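PDB 5CAX: glutaredoxin from Methanosarcina acetivorans, which reduces protein disulfides in a coenzyme M-dependent reaction, as a glutaredoxin-like enzyme of a methane-producing archaeon. Local coordinates for residues K65-F70 with V74-T79; G11-G16 with K35-L40; K85-V88 with Q94-E97; C30-K35 with V88-K93; L39-D42 with D46-Y49. All coordinates share one frame; numbering follows the deposited sequence.

Contact 1 of 5, residues K65-F70 with V74-T79; sequences KQVSRF and VSFPTT. With CD (cadmium ion), chain G.
Val-67 is the hub of this contact, and its two methyls do different work. CG2 reaches the Phe-76 ring at CE1, 3.6 Å away, on a slanting approach. CG1 stands anti to the backbone N (chi1 164°), which turns it to the loop. There it meets Val-74 CG1 at 3.8 Å and Thr-78 OG1, also at 3.8 Å. Beside it, Ser-68 CB rests on Val-74 CG2 at 3.5 Å. Both residues of this second touch are partly exposed.

The next shell holds these groups in place. Thr-78 OG1 gives its proton to Ser-75 O over 2.6 Å, nearly along the C=O axis (168°). This bond closes the loop on itself and fixes the threonine rotation next to Val-67. Asn-71 bonds the same OG1 and also Ser-75 OG. On the helix, Ser-68 OG bonds Lys-65 O at 2.9 Å from above the carbonyl plane, so its polar end is satisfied within its own helix. Tyr-25 of the inner strand 22-26 also packs on Val-67. Leu-27 and Val-52 touch the Phe-76 ring.

The peptide bond before Pro-77 is cis, the cis-proline loop expected of a thioredoxin-type fold. Phe-76 O, just before it, binds a cadmium ion at 2.6 Å together with Cys-30 SG. The chemistry is therefore divided. Apolar methyls and a ring join helix 57-70 to the loop, Thr-78 and Ser-75 shape the loop through polar bonds, and the carbonyl of Phe-76 binds the metal.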
# COMPACT_ATOMS: atom_id res chain seq x y z
N LYS A 65 -9.48 9.34 -1.26
CA LYS A 65 -9.15 10.64 -0.67
C LYS A 65 -7.87 10.58 0.16
O LYS A 65 -7.11 11.55 0.22
CB LYS A 65 -10.31 11.13 0.19
CG LYS A 65 -10.58 12.62 0.10
CD LYS A 65 -12.03 12.89 -0.24
CE LYS A 65 -12.95 12.18 0.74
NZ LYS A 65 -14.37 12.62 0.61
N GLN A 66 -7.64 9.45 0.81
CA GLN A 66 -6.40 9.26 1.54
C GLN A 66 -5.22 9.16 0.58
O GLN A 66 -4.18 9.77 0.79
CB GLN A 66 -6.52 8.01 2.43
CG GLN A 66 -5.21 7.34 2.91
CD GLN A 66 -4.54 8.04 4.08
OE1 GLN A 66 -4.83 9.21 4.38
NE2 GLN A 66 -3.68 7.30 4.78
N VAL A 67 -5.38 8.35 -0.46
CA VAL A 67 -4.33 8.18 -1.46
C VAL A 67 -3.89 9.52 -2.06
O VAL A 67 -2.70 9.77 -2.22
CB VAL A 67 -4.76 7.20 -2.58
CG1 VAL A 67 -3.87 7.32 -3.79
CG2 VAL A 67 -4.74 5.76 -2.06
N SER A 68 -4.85 10.39 -2.35
CA SER A 68 -4.54 11.66 -2.99
C SER A 68 -3.77 12.63 -2.09
O SER A 68 -3.09 13.53 -2.59
CB SER A 68 -5.81 12.34 -3.52
OG SER A 68 -6.76 12.55 -2.50
N ARG A 69 -3.86 12.47 -0.77
CA ARG A 69 -3.10 13.30 0.17
C ARG A 69 -1.59 13.06 -0.01
O ARG A 69 -0.79 13.96 0.22
CB ARG A 69 -3.49 13.01 1.63
CG ARG A 69 -4.88 13.52 2.02
CD ARG A 69 -5.27 13.13 3.45
NE ARG A 69 -4.63 13.94 4.48
CZ ARG A 69 -3.90 13.47 5.48
NH1 ARG A 69 -3.65 12.16 5.59
NH2 ARG A 69 -3.40 14.32 6.39
N PHE A 70 -1.22 11.86 -0.44
CA PHE A 70 0.18 11.48 -0.63
C PHE A 70 0.54 11.38 -2.12
O PHE A 70 1.71 11.46 -2.51
CB PHE A 70 0.44 10.15 0.09
CG PHE A 70 0.24 10.25 1.58
CD1 PHE A 70 1.33 10.40 2.42
CD2 PHE A 70 -1.03 10.24 2.13
CE1 PHE A 70 1.16 10.51 3.77
CE2 PHE A 70 -1.21 10.36 3.49
CZ PHE A 70 -0.11 10.49 4.31
N VAL A 74 -3.27 10.16 -7.77
CA VAL A 74 -4.14 9.09 -7.31
C VAL A 74 -3.93 7.88 -8.21
O VAL A 74 -4.87 7.37 -8.83
CB VAL A 74 -5.64 9.49 -7.26
CG1 VAL A 74 -6.41 8.53 -6.36
CG2 VAL A 74 -5.79 10.92 -6.73
N SER A 75 -2.68 7.48 -8.38
CA SER A 75 -2.42 6.28 -9.17
C SER A 75 -2.13 5.15 -8.20
O SER A 75 -1.80 5.39 -7.03
CB SER A 75 -1.25 6.48 -10.15
OG SER A 75 -0.04 6.61 -9.44
N PHE A 76 -2.24 3.92 -8.66
CA PHE A 76 -1.99 2.78 -7.78
C PHE A 76 -0.93 1.93 -8.47
O PHE A 76 -0.98 1.80 -9.70
CB PHE A 76 -3.27 2.00 -7.51
CG PHE A 76 -4.38 2.84 -6.93
CD1 PHE A 76 -4.47 3.06 -5.56
CD2 PHE A 76 -5.33 3.44 -7.76
CE1 PHE A 76 -5.47 3.85 -5.02
CE2 PHE A 76 -6.33 4.23 -7.23
CZ PHE A 76 -6.41 4.44 -5.85
N PRO A 77 0.00 1.34 -7.70
CA PRO A 77 0.01 1.37 -6.22
C PRO A 77 0.57 2.64 -5.52
O PRO A 77 1.53 3.30 -5.95
CB PRO A 77 0.88 0.16 -5.87
CG PRO A 77 1.86 0.06 -7.04
CD PRO A 77 1.09 0.50 -8.24
N THR A 78 -0.04 2.94 -4.39
CA THR A 78 0.50 3.94 -3.49
C THR A 78 0.75 3.31 -2.12
O THR A 78 -0.19 2.89 -1.45
CB THR A 78 -0.43 5.18 -3.42
OG1 THR A 78 -0.62 5.70 -4.75
CG2 THR A 78 0.16 6.28 -2.53
N THR A 79 2.02 3.16 -1.75
CA THR A 79 2.40 2.69 -0.42
C THR A 79 2.76 3.82 0.56
O THR A 79 3.69 4.59 0.33
CB THR A 79 3.56 1.74 -0.46
OG1 THR A 79 3.27 0.70 -1.41
CG2 THR A 79 3.76 1.14 0.96
CD CD G . -1.79 -0.55 -10.51

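Contact 2 of 5, residues G11-G16 with K35-L40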
# COMPACT_ATOMS: atom_id res chain seq x y z
N GLY A 11 -6.84 -5.78 4.45
CA GLY A 11 -6.54 -7.19 4.43
C GLY A 11 -5.13 -7.59 4.76
O GLY A 11 -4.46 -8.26 3.98
N LYS A 12 -4.74 -7.23 5.97
CA LYS A 12 -3.41 -7.48 6.54
C LYS A 12 -2.69 -8.81 6.24
O LYS A 12 -2.56 -9.67 7.11
CB LYS A 12 -3.54 -7.36 8.05
CG LYS A 12 -2.23 -7.20 8.70
CD LYS A 12 -2.23 -7.72 10.09
CE LYS A 12 -1.06 -7.13 10.74
NZ LYS A 12 -0.84 -5.78 10.11
N HIS A 13 -2.18 -8.96 5.01
CA HIS A 13 -1.35 -10.14 4.67
C HIS A 13 -0.07 -10.16 5.47
O HIS A 13 1.02 -10.03 4.91
CB HIS A 13 -0.99 -10.18 3.18
CG HIS A 13 -1.61 -11.33 2.42
ND1 HIS A 13 -0.98 -11.93 1.36
CD2 HIS A 13 -2.79 -11.97 2.58
CE1 HIS A 13 -1.74 -12.90 0.89
NE2 HIS A 13 -2.84 -12.95 1.62
N VAL A 14 -0.19 -10.30 6.78
CA VAL A 14 0.95 -10.03 7.65
C VAL A 14 1.05 -10.97 8.87
O VAL A 14 0.18 -10.91 9.74
CB VAL A 14 0.92 -8.57 8.02
CG1 VAL A 14 1.72 -8.29 9.16
CG2 VAL A 14 1.48 -7.87 6.91
N SER A 15 2.09 -11.81 8.99
CA SER A 15 3.53 -11.65 8.63
C SER A 15 4.07 -10.63 9.63
O SER A 15 3.32 -10.14 10.46
CB SER A 15 3.82 -11.27 7.16
OG SER A 15 5.19 -11.46 6.80
N GLY A 16 5.36 -10.32 9.61
CA GLY A 16 5.93 -9.68 10.78
C GLY A 16 7.21 -8.94 10.49
O GLY A 16 7.37 -8.46 9.39
N LYS A 35 1.92 -7.22 -7.64
CA LYS A 35 3.36 -7.44 -7.53
C LYS A 35 3.97 -6.67 -6.35
O LYS A 35 4.91 -7.14 -5.73
CB LYS A 35 4.08 -7.02 -8.83
CG LYS A 35 3.96 -7.93 -10.05
CD LYS A 35 4.39 -9.35 -9.76
CE LYS A 35 4.21 -10.27 -10.99
NZ LYS A 35 4.43 -11.71 -10.69
N THR A 36 3.41 -5.50 -6.06
CA THR A 36 3.87 -4.72 -4.91
C THR A 36 3.56 -5.42 -3.59
O THR A 36 4.45 -5.55 -2.74
CB THR A 36 3.26 -3.29 -4.90
OG1 THR A 36 3.52 -2.64 -6.14
CG2 THR A 36 3.85 -2.46 -3.77
N LYS A 37 2.32 -5.86 -3.39
CA LYS A 37 1.98 -6.55 -2.14
C LYS A 37 2.68 -7.90 -2.01
O LYS A 37 3.01 -8.33 -0.90
CB LYS A 37 0.46 -6.70 -1.97
CG LYS A 37 -0.20 -7.89 -2.59
CD LYS A 37 -0.54 -8.97 -1.58
CE LYS A 37 -1.50 -9.93 -2.26
NZ LYS A 37 -1.72 -11.22 -1.57
N LYS A 38 2.89 -8.57 -3.14
CA LYS A 38 3.66 -9.81 -3.19
C LYS A 38 5.11 -9.55 -2.79
O LYS A 38 5.75 -10.37 -2.16
CB LYS A 38 3.62 -10.42 -4.58
CG LYS A 38 4.37 -11.75 -4.73
CD LYS A 38 4.52 -12.11 -6.21
CE LYS A 38 5.00 -13.56 -6.42
NZ LYS A 38 6.32 -13.90 -5.79
N LEU A 39 5.62 -8.38 -3.18
CA LEU A 39 6.98 -7.99 -2.82
C LEU A 39 7.09 -7.78 -1.32
O LEU A 39 8.01 -8.28 -0.68
CB LEU A 39 7.40 -6.73 -3.57
CG LEU A 39 8.64 -6.06 -2.96
CD1 LEU A 39 9.87 -6.95 -3.10
CD2 LEU A 39 8.90 -4.69 -3.57
N LEU A 40 6.14 -7.02 -0.78
CA LEU A 40 6.02 -6.79 0.64
C LEU A 40 5.87 -8.13 1.38
O LEU A 40 6.42 -8.34 2.45
CB LEU A 40 4.84 -5.86 0.90
CG LEU A 40 4.91 -4.42 0.38
CD1 LEU A 40 3.51 -3.78 0.35
CD2 LEU A 40 5.85 -3.57 1.20
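His-13 and Lys-37 meet through the imidazole and the end of the lysine chain. Lys-37 NZ lies 3.0 Å from His-13 CE1 and 3.1 Å from His-13 ND1, at a slant to the ring. The same nitrogen is 3.8 Å from His-13 NE2, so it sits nearest the ND1-CE1 side. Lys-37 CG lies between its backbone N and carbonyl carbon (chi1 86°), and the chain bends again at chi2. These turns carry the amine to the histidine although the two CA atoms are 8.4 Å apart. Tyr-49 lies close to both: its ring packs edge-to-face with His-13, and its OH makes a weak hydrogen bond with Lys-37 NZ. A charged amine so near the imidazole would probably disfavour a second proton there.

This small cluster is the tight part. The rest is loose: the two segments bury only 84 Å² between them, and His-13 is exposed. Lys-38 points away from the loop, and its amine makes a long, weak ion pair with Asp-42. The helix keeps its dense packing for another face, where Thr-36, Leu-39 and Leu-40 are buried. Thr-36 and Leu-40 touch Met-24 of strand 22-26, and all three touch Ile-95 of helix 92-99.

The CB of His-13 is directed toward the helix. Gly-11 of the same segment makes a backbone hydrogen bond with Tyr-49 on the edge strand. The contact thus lays an irregular N-terminal segment along the first helix and outer strand of the thioredoxin-type fold, helix 31-43 and strand 48-51.

Contact 3 of 5, residues K85-V88 with Q94-E97; sequences KAIV and QIRE
A water molecule between Val-88 and Gln-94 is gripped from both segments. It accepts the backbone N-H of Val-88 at 2.7 Å. It also accepts a weak bond from Gln-94 NE2 at 3.0 Å. The water thus links the end of the strand to the start of the helix.

Under this polar link lies the apolar part, carried by Ile-87. Its CG2 touches Gln-94 NE2 at 3.5 Å, so the amide nitrogen lies against a methyl as well as holding the water. Gln-94 can reach that far because its chain is extended, with CG anti to the backbone N (chi1 178°). It runs alongside Ile-87 in the opposite sense. Ile-87 CD1 turns instead to Ile-95 and meets CG1 at 3.6 Å and CA at 3.7 Å. Both isoleucines are buried. Ile-95 goes on to touch Thr-36, Leu-39 and Leu-40 of helix 31-43.

Ile-87 is also paired through its backbone with Thr-79 on the adjacent antiparallel strand. Strands 78-81 and 85-88 followed by helix 92-99 make the beta-beta-alpha half of a thioredoxin-type fold, and this contact packs its last helix on its edge strand.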
# COMPACT_ATOMS: atom_id res chain seq x y z
N LYS A 85 5.48 9.12 4.37
CA LYS A 85 6.10 9.03 3.05
C LYS A 85 5.26 8.12 2.17
O LYS A 85 4.60 7.21 2.65
CB LYS A 85 7.56 8.53 3.13
CG LYS A 85 8.53 9.45 3.87
CD LYS A 85 9.81 8.71 4.30
CE LYS A 85 9.53 7.63 5.37
NZ LYS A 85 10.76 7.08 6.04
N ALA A 86 5.27 8.40 0.88
CA ALA A 86 4.58 7.56 -0.06
C ALA A 86 5.53 7.13 -1.19
O ALA A 86 6.38 7.88 -1.62
CB ALA A 86 3.35 8.26 -0.61
N ILE A 87 5.39 5.88 -1.58
CA ILE A 87 6.07 5.30 -2.71
C ILE A 87 5.00 5.04 -3.74
O ILE A 87 4.06 4.27 -3.48
CB ILE A 87 6.81 4.00 -2.33
CG1 ILE A 87 7.88 4.27 -1.26
CG2 ILE A 87 7.43 3.34 -3.57
CD1 ILE A 87 8.50 3.03 -0.63
N VAL A 88 5.10 5.72 -4.88
CA VAL A 88 4.15 5.58 -5.97
C VAL A 88 4.74 4.60 -7.01
O VAL A 88 5.85 4.79 -7.49
CB VAL A 88 3.82 6.96 -6.61
CG1 VAL A 88 2.71 6.82 -7.64
CG2 VAL A 88 3.39 7.96 -5.55
N GLN A 94 13.43 1.02 -4.18
CA GLN A 94 12.93 2.12 -3.38
C GLN A 94 12.17 1.62 -2.16
O GLN A 94 12.35 2.12 -1.06
CB GLN A 94 12.05 3.02 -4.25
CG GLN A 94 11.40 4.21 -3.55
CD GLN A 94 10.94 5.25 -4.55
OE1 GLN A 94 11.58 5.44 -5.60
NE2 GLN A 94 9.78 5.86 -4.29
N ILE A 95 11.33 0.61 -2.35
CA ILE A 95 10.61 0.03 -1.22
C ILE A 95 11.58 -0.71 -0.29
O ILE A 95 11.53 -0.55 0.93
CB ILE A 95 9.50 -0.93 -1.70
CG1 ILE A 95 8.40 -0.14 -2.41
CG2 ILE A 95 8.96 -1.75 -0.51
CD1 ILE A 95 7.45 -1.00 -3.20
N ARG A 96 12.46 -1.52 -0.88
CA ARG A 96 13.46 -2.26 -0.12
C ARG A 96 14.32 -1.32 0.72
O ARG A 96 14.55 -1.54 1.90
CB ARG A 96 14.33 -3.09 -1.07
CG ARG A 96 13.63 -4.32 -1.62
CD ARG A 96 14.54 -5.12 -2.52
NE ARG A 96 15.67 -5.61 -1.75
CZ ARG A 96 15.79 -6.86 -1.33
NH1 ARG A 96 14.84 -7.75 -1.64
NH2 ARG A 96 16.85 -7.23 -0.62
N GLU A 97 14.79 -0.25 0.08
CA GLU A 97 15.66 0.69 0.76
C GLU A 97 14.91 1.36 1.90
O GLU A 97 15.47 1.56 2.98
CB GLU A 97 16.18 1.75 -0.23
CG GLU A 97 17.36 1.30 -1.10
CD GLU A 97 17.77 2.36 -2.11
OE1 GLU A 97 17.03 3.36 -2.25
OE2 GLU A 97 18.83 2.19 -2.78
O HOH W 1 7.31 7.30 -5.23

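Contact 4 of 5, residues C30-K35 with V88-K93; sequences CVWCKK and VGFKEK. With CD (cadmium ion), chain G.
This contact flanks the CXXC motif, Cys-30 to Cys-33, at the start of helix 31-43; in glutaredoxins this is the redox-active site. Phe-90 lies against the first turn of that helix, touching Trp-32 and Lys-35. Lys-35 CB sits over the centre of the Phe-90 ring in a CH-pi contact, 3.7 Å from the centroid and only 10° off the normal. The ring's CE1 comes to 3.2 Å from Lys-35 O. Toward the preceding residues of the helix, on the same side of the ring, Phe-90 CD2 meets Trp-32 CE3 at 3.7 Å, and the two side chains cross at about a right angle. Phe-90 CB rests 3.6 Å from Trp-32 O. The ring extends this way because its CG is anti to the backbone N (chi1 177°). Without the Phe-90 ring, as with a serine here, Lys-35 CB is likely to be uncovered and the indole of Trp-32 freer to turn.

Cys-30 is the N-cap of the helix, and its SG binds cadmium at 2.7 Å. Cys-33 SG is 2.9 Å from the ion, and Phe-76 O is also part of the site.

Phe-90 centres an inverse gamma turn in the link between strand 85-88 and helix 92-99. It also touches Thr-36 and Leu-39 farther along helix 31-43. Gly-89 pairs by its backbone with Pro-77, so the link lies between the first helix and the cis-proline loop.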
# COMPACT_ATOMS: atom_id res chain seq x y z
N CYS A 30 -4.96 -5.26 -11.07
CA CYS A 30 -3.76 -4.76 -11.71
C CYS A 30 -2.50 -5.53 -11.29
O CYS A 30 -2.26 -5.76 -10.11
CB CYS A 30 -3.58 -3.28 -11.40
SG CYS A 30 -2.12 -2.65 -12.19
N VAL A 31 -1.68 -5.87 -12.29
CA VAL A 31 -0.50 -6.70 -12.11
C VAL A 31 0.56 -6.12 -11.17
O VAL A 31 1.07 -6.83 -10.30
CB VAL A 31 0.19 -6.94 -13.49
CG1 VAL A 31 1.48 -7.73 -13.35
CG2 VAL A 31 -0.76 -7.61 -14.45
N TRP A 32 0.88 -4.83 -11.32
CA TRP A 32 1.96 -4.20 -10.57
C TRP A 32 1.55 -3.84 -9.14
O TRP A 32 2.40 -3.78 -8.23
CB TRP A 32 2.51 -2.97 -11.31
CG TRP A 32 2.83 -3.31 -12.75
CD1 TRP A 32 2.19 -2.85 -13.86
CD2 TRP A 32 3.82 -4.24 -13.22
NE1 TRP A 32 2.74 -3.41 -14.98
CE2 TRP A 32 3.74 -4.27 -14.62
CE3 TRP A 32 4.78 -5.05 -12.59
CZ2 TRP A 32 4.57 -5.07 -15.41
CZ3 TRP A 32 5.61 -5.84 -13.37
CH2 TRP A 32 5.50 -5.84 -14.76
N CYS A 33 0.26 -3.60 -8.95
CA CYS A 33 -0.30 -3.48 -7.61
C CYS A 33 -0.14 -4.79 -6.83
O CYS A 33 0.37 -4.80 -5.71
CB CYS A 33 -1.78 -3.11 -7.69
SG CYS A 33 -2.15 -1.36 -7.80
N LYS A 34 -0.48 -5.90 -7.46
CA LYS A 34 -0.37 -7.22 -6.85
C LYS A 34 1.09 -7.59 -6.67
O LYS A 34 1.46 -8.22 -5.68
CB LYS A 34 -1.11 -8.26 -7.69
CG LYS A 34 -2.61 -8.21 -7.49
CD LYS A 34 -3.34 -9.22 -8.32
CE LYS A 34 -3.48 -8.71 -9.72
NZ LYS A 34 -4.15 -9.70 -10.59
N LYS A 35 1.92 -7.22 -7.64
CA LYS A 35 3.36 -7.44 -7.53
C LYS A 35 3.97 -6.67 -6.35
O LYS A 35 4.91 -7.14 -5.73
CB LYS A 35 4.08 -7.02 -8.83
CG LYS A 35 3.96 -7.93 -10.05
CD LYS A 35 4.39 -9.35 -9.76
CE LYS A 35 4.21 -10.27 -10.99
NZ LYS A 35 4.43 -11.71 -10.69
N VAL A 88 5.10 5.72 -4.88
CA VAL A 88 4.15 5.58 -5.97
C VAL A 88 4.74 4.60 -7.01
O VAL A 88 5.85 4.79 -7.49
CB VAL A 88 3.82 6.96 -6.61
CG1 VAL A 88 2.71 6.82 -7.64
CG2 VAL A 88 3.39 7.96 -5.55
N GLY A 89 3.99 3.54 -7.32
CA GLY A 89 4.46 2.53 -8.26
C GLY A 89 5.06 1.27 -7.63
O GLY A 89 5.34 1.21 -6.43
N PHE A 90 5.26 0.25 -8.46
CA PHE A 90 5.95 -0.96 -8.04
C PHE A 90 7.47 -0.72 -8.12
O PHE A 90 8.15 -1.19 -9.03
CB PHE A 90 5.51 -2.15 -8.91
CG PHE A 90 6.22 -3.44 -8.59
CD1 PHE A 90 6.31 -3.89 -7.28
CD2 PHE A 90 6.79 -4.20 -9.60
CE1 PHE A 90 6.96 -5.06 -6.98
CE2 PHE A 90 7.44 -5.39 -9.31
CZ PHE A 90 7.53 -5.82 -8.00
N LYS A 91 7.98 0.02 -7.15
CA LYS A 91 9.38 0.41 -7.12
C LYS A 91 10.15 -0.36 -6.05
O LYS A 91 10.28 0.10 -4.91
CB LYS A 91 9.47 1.92 -6.87
CG LYS A 91 8.89 2.70 -8.03
CD LYS A 91 9.16 4.17 -7.95
CE LYS A 91 8.72 4.86 -9.23
NZ LYS A 91 7.26 4.85 -9.51
N GLU A 92 10.67 -1.52 -6.45
CA GLU A 92 11.30 -2.49 -5.56
C GLU A 92 12.51 -1.97 -4.75
O GLU A 92 12.49 -2.06 -3.52
CB GLU A 92 11.74 -3.71 -6.35
CG GLU A 92 12.11 -4.91 -5.49
CD GLU A 92 12.16 -6.21 -6.27
OE1 GLU A 92 11.65 -6.26 -7.41
OE2 GLU A 92 12.70 -7.20 -5.74
N LYS A 93 13.55 -1.47 -5.42
CA LYS A 93 14.72 -0.96 -4.69
C LYS A 93 14.28 0.13 -3.71
O LYS A 93 14.68 0.14 -2.55
CB LYS A 93 15.80 -0.43 -5.65
CG LYS A 93 16.87 0.42 -4.94
CD LYS A 93 18.06 0.79 -5.83
CE LYS A 93 17.82 2.05 -6.66
NZ LYS A 93 19.06 2.55 -7.31
CD CD G . -1.79 -0.55 -10.51

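Contact 5 of 5, residues L39-D42 with D46-Y49. With CD (cadmium ion), chain F.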
# COMPACT_ATOMS: atom_id res chain seq x y z
N LEU A 39 5.62 -8.38 -3.18
CA LEU A 39 6.98 -7.99 -2.82
C LEU A 39 7.09 -7.78 -1.32
O LEU A 39 8.01 -8.28 -0.68
CB LEU A 39 7.40 -6.73 -3.57
CG LEU A 39 8.64 -6.06 -2.96
CD1 LEU A 39 9.87 -6.95 -3.10
CD2 LEU A 39 8.90 -4.69 -3.57
N LEU A 40 6.14 -7.02 -0.78
CA LEU A 40 6.02 -6.79 0.64
C LEU A 40 5.87 -8.13 1.38
O LEU A 40 6.42 -8.34 2.45
CB LEU A 40 4.84 -5.86 0.90
CG LEU A 40 4.91 -4.42 0.38
CD1 LEU A 40 3.51 -3.78 0.35
CD2 LEU A 40 5.85 -3.57 1.20
N THR A 41 5.11 -9.05 0.81
CA THR A 41 4.98 -10.39 1.38
C THR A 41 6.30 -11.16 1.31
O THR A 41 6.68 -11.86 2.26
CB THR A 41 3.85 -11.16 0.69
OG1 THR A 41 2.60 -10.68 1.20
CG2 THR A 41 3.94 -12.65 0.99
N ASP A 42 7.01 -11.04 0.19
CA ASP A 42 8.31 -11.68 0.03
C ASP A 42 9.32 -11.11 1.03
O ASP A 42 10.13 -11.84 1.61
CB ASP A 42 8.82 -11.51 -1.41
CG ASP A 42 8.09 -12.39 -2.41
OD1 ASP A 42 7.65 -13.50 -2.04
OD2 ASP A 42 7.95 -11.96 -3.58
N ASP A 46 5.84 -6.59 8.22
CA ASP A 46 4.54 -6.30 8.80
C ASP A 46 3.90 -5.13 8.05
O ASP A 46 4.50 -4.05 7.98
CB ASP A 46 4.71 -5.99 10.29
CG ASP A 46 3.46 -6.24 11.10
OD1 ASP A 46 3.27 -7.41 11.46
OD2 ASP A 46 2.71 -5.28 11.38
N PHE A 47 2.72 -5.35 7.46
CA PHE A 47 2.00 -4.32 6.69
C PHE A 47 0.48 -4.55 6.46
O PHE A 47 -0.09 -5.57 6.79
CB PHE A 47 2.69 -4.13 5.33
CG PHE A 47 2.42 -5.22 4.32
CD1 PHE A 47 1.54 -5.01 3.26
CD2 PHE A 47 3.08 -6.44 4.39
CE1 PHE A 47 1.31 -6.01 2.32
CE2 PHE A 47 2.85 -7.44 3.46
CZ PHE A 47 1.96 -7.22 2.42
N GLU A 48 -0.18 -3.58 5.87
CA GLU A 48 -1.60 -3.69 5.59
C GLU A 48 -1.77 -3.47 4.12
O GLU A 48 -0.99 -2.71 3.53
CB GLU A 48 -2.42 -2.64 6.36
CG GLU A 48 -2.97 -3.10 7.71
CD GLU A 48 -4.26 -3.89 7.64
OE1 GLU A 48 -4.72 -4.23 6.54
OE2 GLU A 48 -4.87 -4.11 8.71
N TYR A 49 -2.72 -4.14 3.48
CA TYR A 49 -3.07 -3.70 2.15
C TYR A 49 -4.57 -3.62 1.94
O TYR A 49 -5.33 -4.38 2.52
CB TYR A 49 -2.43 -4.55 1.07
CG TYR A 49 -2.88 -5.98 0.92
CD1 TYR A 49 -3.88 -6.34 0.00
CD2 TYR A 49 -2.27 -6.97 1.65
CE1 TYR A 49 -4.26 -7.67 -0.16
CE2 TYR A 49 -2.65 -8.27 1.49
CZ TYR A 49 -3.63 -8.63 0.60
OH TYR A 49 -3.92 -9.97 0.52
CD CD F . 1.00 -7.21 12.70
O HOH W 2 1.44 -5.24 14.36
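Phe-47 lays its ring against Leu-40 and Thr-41 of the helix. Its CB is directed toward the helix, and CG sits between the backbone N and the carbonyl carbon (chi1 76°), which swings the ring over the leucine. Along one side of the ring, CD1 and CE1 each meet Leu-40 CD1 at 3.7 Å. Along the other, CE2 lies 3.6 Å from Leu-40 CB. At the tip, CZ is 3.5 Å from Leu-40 CB. That carbon stands over the face in a CH-pi contact, 16° off the normal and shifted toward the rim. Thr-41 OG1 comes to CZ at the edge instead, in the ring plane, at 3.7 Å. The threonine oxygen also makes a weak hydrogen bond with Lys-37 O. Cutting Phe-47 back to an alanine would probably open a gap over Leu-40 and leave Thr-41 OG1 without the ring edge beside it.

Leu-40 also packs on Met-24 and Ile-95, while Ile-22 and Val-14 touch Phe-47. The pair therefore helps close the beta-alpha-beta crossover of strand 22-26, helix 31-43 and strand 48-51.

Next to the buried ring, Asp-46 points away from the helix. Its OD1 binds another cadmium ion at 2.6 Å, and a water at 2.6 Å from that ion donates to Asp-46 OD2. The apolar ring faces the helix and packs there by dispersion, while the adjacent carboxylate turns to the cadmium.

Contacts 1 and 4 share the cadmium site: contact 1 brings the cis-proline loop with Phe-76, and contact 4 brings the CXXC motif. Their centres are about 13 Å apart, and Pro-77 O and Gly-89 N are 2.8 Å apart, a probable hydrogen bond. Contact 3 continues from contact 4 along helix 92-99 and meets contact 1 in the sheet, where Thr-79 O and Ile-87 N are 2.9 Å apart. Contacts 2 and 5 nearly coincide, with centres about 2 Å apart, sharing Leu-39 and Leu-40 of helix 31-43. Their centres lie about 17 Å from that of contact 1, across the chain's centre. Ile-95 joins contact 3 to both through Leu-39 and Leu-40.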